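Local coordinates for DNA polymerase III, gamma subunit-related protein (Thermotoga maritima, PDB 2GNO) that probably binds DNA and is related to the gamma and delta subunits of bacterial DNA polymerase III, at residues A[120-123]-A[124-127]; A[159-162]-A[163-166]; A[279-283]-A[284-288]. All coordinates share one frame; numbering follows the deposited sequence.

Contact 1. Residues A[120-123]-A[124-127]; sequences RRWH and YLLP
The 3-10 turn that leaves strand 113-119 of the parallel sheet, whose strand order 2-3-4-1-5 is that of AAA+ P-loop domains, is where Arg-121 and Tyr-124 pack together. The turn is closed by Tyr-124 N, which donates to Arg-121 O at 3.0 Å; the donor sits above the carbonyl plane, 51° out of it. A weak bond from Leu-125 N to Trp-122 O, 3.5 Å long, repeats the three-residue spacing one step on. Arg-121 CG lies beside its own backbone N (chi1 -38°) and the chain then runs extended to NE, which lays CB and CD over one face of the Tyr-124 ring. There Arg-121 CD makes a CH-pi contact, 3.6 Å from the centroid of the Tyr-124 ring, while Arg-121 CB comes within 3.5 Å of Tyr-124 CD1. The guanidinium does not stack: its plane is turned 74° from the ring, and Tyr-124 CE2 meets it at the edge. Arg-121 NE has a long, weak ion pair with Glu-92, which Tyr-124 and Leu-125 also touch. On another side of the turn, Leu-125 CD1 rests 3.6 Å from Arg-121 O, and Leu-125 CD2 approaches Trp-122 CE3 obliquely at 4.5 Å. The turn thus sends the Arg-Tyr pair to the surface and buries Leu-125. Leu-125 and Trp-122 both touch Leu-22 of strand 19-24 and Lys-130 of helix 127-130. Trp-122 also forms a cation-pi pair with Arg-135 of strand 134-137, so the turn leads from strand 113-119, past strand 19-24, into helix 127-130, whose N-cap is Leu-126.

Contact 2. Residues A[159-162]-A[163-166]; sequences LPLL and ERDF
Leu-161 has CG anti to its backbone N (chi1 175°), whereas Arg-164 holds CG between backbone N and carbonyl carbon (chi1 66°), and the two side chains meet at about a right angle. Leu-161 CD1 does most of the touching: it lies 3.9 Å from Arg-164 CG and over one face of the guanidinium. The same methyl packs 3.7 Å from Asp-165 CB. In the backbone, Leu-161 O accepts from Arg-164 N at 3.0 Å, the donor standing well above the carbonyl plane, and from Asp-165 N in a weak, bent bond of 3.0 Å. One carbonyl therefore gathers two successive amides and ends the turn where helix 166-189 is about to start. Asp-165 is the N-cap of that helix; its OD2 bonds to Thr-168 OG1 in the first turn and to an unidentified bound molecule, probably from the crystallisation liquor, and its OD1 to Ser-29 OG. Around the turn, Leu-162 is buried against Thr-168, Ala-169 and Ala-172 of helix 166-189. Pro-160 rests on Tyr-207 and Arg-164 on Arg-250 and His-254, so this connection from helix 155-158 to helix 166-189, in the AAA+ lid region, also packs on helices 203-219 and 239-254.

Contact 3. Residues A[279-283]-A[284-288]; sequences ANLNN and KLTLM
An extended approach through Leu-281 and Asn-282 turns into helix 283-298, whose regular i to i+4 bonding is in place by Leu-287 N to Asn-283 O (2.8 Å, N-H...O 168°). Asn-282 is the N-cap: with CG anti to its backbone N (chi1 -179°), OD1 swings over the first turn and accepts from Leu-285 N in a straight but weak bond of 3.3 Å. A water bridges that same OD1 to Lys-284 N, lying 3.1 Å from each. Asn-282 CG also packs 3.7 Å from Leu-285 CB. The backbone oxygen of Asn-282 is gripped twice by Thr-286, by OG1 at 2.7 Å and by N at 3.1 Å, from opposite faces of the carbonyl plane. Leu-281 crosses Thr-286 at about a right angle, its CD1 3.2 Å from Thr-286 OG1. A valine at Thr-286 would probably leave Asn-282 O with just the backbone donor and place a methyl where the hydroxyl is held. Asn-283 and Thr-286 touch Ile-245 of helix 239-254, and Leu-287 touches Phe-229 of helix 225-235. Chemically, the cap residue serves the helix start through both side chain and carbonyl, and the hydroxyl of the buried Thr-286 finds its acceptor four residues back.

The three contacts come in series along the chain: contact 1 in the P-loop-type region related to the delta subunit, contact 2 in the AAA+ lid region and contact 3 in the C-terminal region. Their centres lie about 24 Å apart for contact 1 and contact 2, about 27 Å for contact 2 and contact 3, and about 31 Å for contact 1 and contact 3. Each leads into a helix, 127-130, 166-189 or 283-298. Arg-120 of contact 1 and Leu-161 and Arg-164 of contact 2 all touch Leu-28, so the sheet region and the lid meet there. Contacts 2 and 3 both touch helix 239-254, which thus meets the lid turn and the start of helix 283-298.

Contact 1. Residues A[120-123]-A[124-127]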
loop_
_atom_site.group_PDB
_atom_site.type_symbol
_atom_site.label_atom_id
_atom_site.label_comp_id
_atom_site.label_asym_id
_atom_site.label_seq_id
_atom_site.Cartn_x
_atom_site.Cartn_y
_atom_site.Cartn_z
ATOM N N ARG A 120 3.009 5.309 8.474
ATOM C CA ARG A 120 1.876 4.868 9.292
ATOM C C ARG A 120 2.350 4.531 10.724
ATOM O O ARG A 120 1.544 4.148 11.563
ATOM C CB ARG A 120 1.321 3.600 8.646
ATOM C CG ARG A 120 0.883 3.741 7.159
ATOM C CD ARG A 120 0.624 2.381 6.569
ATOM N NE ARG A 120 -0.358 1.650 7.380
ATOM C CZ ARG A 120 -0.569 0.327 7.356
ATOM N NH1 ARG A 120 0.148 -0.495 6.578
ATOM N NH2 ARG A 120 -1.497 -0.195 8.160
ATOM N N ARG A 121 3.644 4.765 10.991
ATOM C CA ARG A 121 4.318 4.404 12.210
ATOM C C ARG A 121 5.158 5.580 12.772
ATOM O O ARG A 121 6.378 5.550 12.691
ATOM C CB ARG A 121 5.233 3.225 11.798
ATOM C CG ARG A 121 4.574 2.260 10.765
ATOM C CD ARG A 121 5.399 1.076 10.333
ATOM N NE ARG A 121 4.708 0.336 9.265
ATOM C CZ ARG A 121 5.184 -0.736 8.624
ATOM N NH1 ARG A 121 6.390 -1.242 8.907
ATOM N NH2 ARG A 121 4.447 -1.313 7.674
ATOM N N TRP A 122 4.518 6.602 13.351
ATOM C CA TRP A 122 5.246 7.783 13.907
ATOM C C TRP A 122 6.442 7.466 14.845
ATOM O O TRP A 122 7.523 8.072 14.731
ATOM C CB TRP A 122 4.263 8.748 14.593
ATOM C CG TRP A 122 4.886 9.829 15.474
ATOM C CD1 TRP A 122 4.961 9.813 16.822
ATOM C CD2 TRP A 122 5.488 11.060 15.062
ATOM N NE1 TRP A 122 5.563 10.954 17.293
ATOM C CE2 TRP A 122 5.904 11.738 16.226
ATOM C CE3 TRP A 122 5.711 11.653 13.829
ATOM C CZ2 TRP A 122 6.540 12.989 16.186
ATOM C CZ3 TRP A 122 6.352 12.896 13.776
ATOM C CH2 TRP A 122 6.760 13.549 14.954
ATOM N N HIS A 123 6.258 6.484 15.721
ATOM C CA HIS A 123 7.304 6.095 16.681
ATOM C C HIS A 123 8.497 5.286 16.093
ATOM O O HIS A 123 9.524 5.150 16.765
ATOM C CB HIS A 123 6.651 5.465 17.921
ATOM C CG HIS A 123 5.640 6.371 18.565
ATOM N ND1 HIS A 123 4.281 6.224 18.379
ATOM C CD2 HIS A 123 5.796 7.496 19.305
ATOM C CE1 HIS A 123 3.640 7.183 19.024
ATOM N NE2 HIS A 123 4.537 7.970 19.592
ATOM N N TYR A 124 8.366 4.773 14.858
ATOM C CA TYR A 124 9.469 4.061 14.136
ATOM C C TYR A 124 10.579 5.018 13.668
ATOM O O TYR A 124 11.691 4.590 13.370
ATOM C CB TYR A 124 8.963 3.346 12.870
ATOM C CG TYR A 124 8.344 1.976 13.033
ATOM C CD1 TYR A 124 7.407 1.707 14.028
ATOM C CD2 TYR A 124 8.609 0.976 12.096
ATOM C CE1 TYR A 124 6.820 0.444 14.136
ATOM C CE2 TYR A 124 8.024 -0.275 12.188
ATOM C CZ TYR A 124 7.131 -0.541 13.206
ATOM O OH TYR A 124 6.553 -1.790 13.283
ATOM N N LEU A 125 10.252 6.301 13.551
ATOM C CA LEU A 125 11.201 7.319 13.118
ATOM C C LEU A 125 12.169 7.668 14.240
ATOM O O LEU A 125 11.826 7.595 15.428
ATOM C CB LEU A 125 10.455 8.575 12.632
ATOM C CG LEU A 125 9.708 8.536 11.283
ATOM C CD1 LEU A 125 8.973 7.237 10.950
ATOM C CD2 LEU A 125 8.766 9.743 11.215
ATOM N N LEU A 126 13.389 8.029 13.859
ATOM C CA LEU A 126 14.409 8.406 14.834
ATOM C C LEU A 126 13.966 9.749 15.415
ATOM O O LEU A 126 13.377 10.557 14.675
ATOM C CB LEU A 126 15.777 8.554 14.162
ATOM C CG LEU A 126 16.349 7.318 13.456
ATOM N N PRO A 127 14.181 9.992 16.726
ATOM C CA PRO A 127 13.790 11.297 17.304
ATOM C C PRO A 127 14.328 12.501 16.522
ATOM O O PRO A 127 13.714 13.575 16.531
ATOM C CB PRO A 127 14.404 11.259 18.717
ATOM C CG PRO A 127 14.450 9.830 19.060
ATOM C CD PRO A 127 14.750 9.103 17.762
#

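Contact 2. Residues A[159-162]-A[163-166]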
loop_
_atom_site.group_PDB
_atom_site.type_symbol
_atom_site.label_atom_id
_atom_site.label_comp_id
_atom_site.label_asym_id
_atom_site.label_seq_id
_atom_site.Cartn_x
_atom_site.Cartn_y
_atom_site.Cartn_z
ATOM N N LEU A 159 -15.919 -6.951 -0.580
ATOM C CA LEU A 159 -14.502 -6.631 -0.767
ATOM C C LEU A 159 -13.990 -5.889 0.470
ATOM O O LEU A 159 -13.792 -4.676 0.423
ATOM C CB LEU A 159 -14.381 -5.780 -2.018
ATOM C CG LEU A 159 -14.861 -6.431 -3.315
ATOM C CD1 LEU A 159 -14.832 -5.402 -4.432
ATOM C CD2 LEU A 159 -14.043 -7.661 -3.669
ATOM N N PRO A 160 -13.755 -6.609 1.583
ATOM C CA PRO A 160 -13.298 -5.983 2.825
ATOM C C PRO A 160 -12.026 -5.120 2.785
ATOM O O PRO A 160 -11.885 -4.253 3.647
ATOM C CB PRO A 160 -13.091 -7.179 3.754
ATOM C CG PRO A 160 -13.986 -8.211 3.234
ATOM C CD PRO A 160 -13.876 -8.069 1.765
ATOM N N LEU A 161 -11.118 -5.344 1.826
ATOM C CA LEU A 161 -9.889 -4.526 1.730
ATOM C C LEU A 161 -10.133 -3.044 1.462
ATOM O O LEU A 161 -9.315 -2.213 1.880
ATOM C CB LEU A 161 -8.949 -5.034 0.619
ATOM C CG LEU A 161 -7.647 -4.258 0.255
ATOM C CD1 LEU A 161 -6.677 -4.082 1.435
ATOM C CD2 LEU A 161 -6.921 -4.943 -0.880
ATOM N N LEU A 162 -11.245 -2.719 0.799
ATOM C CA LEU A 162 -11.551 -1.343 0.423
ATOM C C LEU A 162 -11.636 -0.380 1.593
ATOM O O LEU A 162 -11.239 0.768 1.466
ATOM C CB LEU A 162 -12.808 -1.253 -0.444
ATOM C CG LEU A 162 -12.915 -2.154 -1.674
ATOM C CD1 LEU A 162 -14.102 -1.712 -2.523
ATOM C CD2 LEU A 162 -11.674 -2.165 -2.497
ATOM N N GLU A 163 -12.128 -0.853 2.728
ATOM C CA GLU A 163 -12.236 -0.037 3.927
ATOM C C GLU A 163 -10.862 0.344 4.522
ATOM O O GLU A 163 -10.792 1.294 5.299
ATOM C CB GLU A 163 -13.111 -0.758 4.971
ATOM C CG GLU A 163 -13.490 0.105 6.190
ATOM C CD GLU A 163 -14.471 -0.560 7.138
ATOM O OE1 GLU A 163 -14.920 -1.693 6.861
ATOM O OE2 GLU A 163 -14.784 0.063 8.178
ATOM N N ARG A 164 -9.785 -0.377 4.162
ATOM C CA ARG A 164 -8.443 -0.077 4.676
ATOM C C ARG A 164 -7.385 0.341 3.613
ATOM O O ARG A 164 -6.288 0.712 3.998
ATOM C CB ARG A 164 -7.967 -1.229 5.590
ATOM C CG ARG A 164 -7.717 -2.586 4.928
ATOM C CD ARG A 164 -7.497 -3.667 5.999
ATOM N NE ARG A 164 -7.119 -4.972 5.439
ATOM C CZ ARG A 164 -5.871 -5.432 5.256
ATOM N NH1 ARG A 164 -4.783 -4.722 5.591
ATOM N NH2 ARG A 164 -5.698 -6.649 4.730
ATOM N N ASP A 165 -7.735 0.319 2.318
ATOM C CA ASP A 165 -6.868 0.712 1.200
ATOM C C ASP A 165 -7.614 1.792 0.351
ATOM O O ASP A 165 -8.306 1.466 -0.616
ATOM C CB ASP A 165 -6.509 -0.530 0.371
ATOM C CG ASP A 165 -5.567 -0.243 -0.776
ATOM O OD1 ASP A 165 -5.086 0.900 -0.926
ATOM O OD2 ASP A 165 -5.297 -1.186 -1.559
ATOM N N PHE A 166 -7.442 3.069 0.714
ATOM C CA PHE A 166 -8.111 4.194 0.019
ATOM C C PHE A 166 -8.016 4.192 -1.496
ATOM O O PHE A 166 -9.012 4.396 -2.184
ATOM C CB PHE A 166 -7.605 5.541 0.569
ATOM C CG PHE A 166 -8.083 6.739 -0.213
ATOM C CD1 PHE A 166 -9.336 7.290 0.023
ATOM C CD2 PHE A 166 -7.277 7.313 -1.192
ATOM C CE1 PHE A 166 -9.772 8.398 -0.702
ATOM C CE2 PHE A 166 -7.719 8.414 -1.926
ATOM C CZ PHE A 166 -8.959 8.952 -1.678
#

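Contact 3. Residues A[279-283]-A[284-288]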
loop_
_atom_site.group_PDB
_atom_site.type_symbol
_atom_site.label_atom_id
_atom_site.label_comp_id
_atom_site.label_asym_id
_atom_site.label_seq_id
_atom_site.Cartn_x
_atom_site.Cartn_y
_atom_site.Cartn_z
ATOM N N ALA A 279 14.002 -15.324 4.333
ATOM C CA ALA A 279 15.070 -16.310 4.550
ATOM C C ALA A 279 14.716 -17.477 5.486
ATOM O O ALA A 279 15.317 -18.543 5.368
ATOM C CB ALA A 279 16.336 -15.608 5.061
ATOM N N ASN A 280 13.754 -17.277 6.390
ATOM C CA ASN A 280 13.342 -18.288 7.375
ATOM C C ASN A 280 12.024 -19.031 7.106
ATOM O O ASN A 280 11.531 -19.717 7.997
ATOM C CB ASN A 280 13.219 -17.598 8.741
ATOM C CG ASN A 280 14.482 -16.862 9.149
ATOM O OD1 ASN A 280 15.592 -17.221 8.744
ATOM N ND2 ASN A 280 14.320 -15.843 9.989
ATOM N N LEU A 281 11.474 -18.929 5.897
ATOM C CA LEU A 281 10.198 -19.565 5.548
ATOM C C LEU A 281 10.379 -20.537 4.392
ATOM O O LEU A 281 11.195 -20.280 3.514
ATOM C CB LEU A 281 9.257 -18.464 5.046
ATOM C CG LEU A 281 7.775 -18.741 4.863
ATOM C CD1 LEU A 281 7.137 -18.952 6.241
ATOM C CD2 LEU A 281 7.106 -17.588 4.153
ATOM N N ASN A 282 9.655 -21.656 4.419
ATOM C CA ASN A 282 9.639 -22.642 3.329
ATOM C C ASN A 282 8.407 -22.158 2.574
ATOM O O ASN A 282 7.295 -22.213 3.119
ATOM C CB ASN A 282 9.460 -24.076 3.852
ATOM C CG ASN A 282 9.472 -25.133 2.733
ATOM O OD1 ASN A 282 8.950 -24.925 1.639
ATOM N ND2 ASN A 282 10.050 -26.289 3.030
ATOM N N ASN A 283 8.588 -21.673 1.349
ATOM C CA ASN A 283 7.464 -21.129 0.569
ATOM C C ASN A 283 6.342 -22.123 0.241
ATOM O O ASN A 283 5.172 -21.889 0.612
ATOM C CB ASN A 283 7.963 -20.434 -0.722
ATOM C CG ASN A 283 8.770 -19.140 -0.462
ATOM O OD1 ASN A 283 8.732 -18.549 0.618
ATOM N ND2 ASN A 283 9.478 -18.684 -1.497
ATOM N N LYS A 284 6.688 -23.231 -0.411
ATOM C CA LYS A 284 5.692 -24.252 -0.822
ATOM C C LYS A 284 4.931 -24.868 0.341
ATOM O O LYS A 284 3.722 -25.047 0.267
ATOM C CB LYS A 284 6.327 -25.336 -1.698
ATOM C CG LYS A 284 6.818 -24.805 -3.039
ATOM C CD LYS A 284 7.415 -25.899 -3.924
ATOM C CE LYS A 284 7.995 -25.303 -5.215
ATOM N NZ LYS A 284 8.569 -26.323 -6.140
ATOM N N LEU A 285 5.639 -25.197 1.414
ATOM C CA LEU A 285 4.979 -25.747 2.598
ATOM C C LEU A 285 4.024 -24.716 3.200
ATOM O O LEU A 285 2.908 -25.057 3.585
ATOM C CB LEU A 285 6.020 -26.122 3.647
ATOM C CG LEU A 285 5.562 -26.742 4.955
ATOM C CD1 LEU A 285 4.918 -28.112 4.716
ATOM C CD2 LEU A 285 6.768 -26.848 5.867
ATOM N N THR A 286 4.459 -23.459 3.285
ATOM C CA THR A 286 3.616 -22.408 3.847
ATOM C C THR A 286 2.384 -22.147 2.968
ATOM O O THR A 286 1.270 -22.036 3.499
ATOM C CB THR A 286 4.398 -21.089 4.084
ATOM O OG1 THR A 286 5.513 -21.330 4.960
ATOM C CG2 THR A 286 3.495 -20.027 4.695
ATOM N N LEU A 287 2.590 -22.030 1.652
ATOM C CA LEU A 287 1.487 -21.782 0.710
ATOM C C LEU A 287 0.456 -22.912 0.802
ATOM O O LEU A 287 -0.723 -22.663 0.913
ATOM C CB LEU A 287 2.012 -21.623 -0.722
ATOM C CG LEU A 287 0.990 -21.217 -1.815
ATOM C CD1 LEU A 287 0.406 -19.862 -1.541
ATOM C CD2 LEU A 287 1.665 -21.200 -3.163
HETATM N N MSE A 288 0.933 -24.154 0.815
HETATM C CA MSE A 288 0.083 -25.320 0.948
HETATM C C MSE A 288 -0.794 -25.244 2.175
HETATM O O MSE A 288 -1.992 -25.500 2.104
HETATM C CB MSE A 288 0.935 -26.581 1.092
HETATM C CG MSE A 288 0.100 -27.828 1.085
HETATM SE SE MSE A 288 1.198 -29.356 1.233
HETATM C CE MSE A 288 1.739 -29.268 3.120
HETATM O O HOH W 1 9.590 -23.786 -1.203
#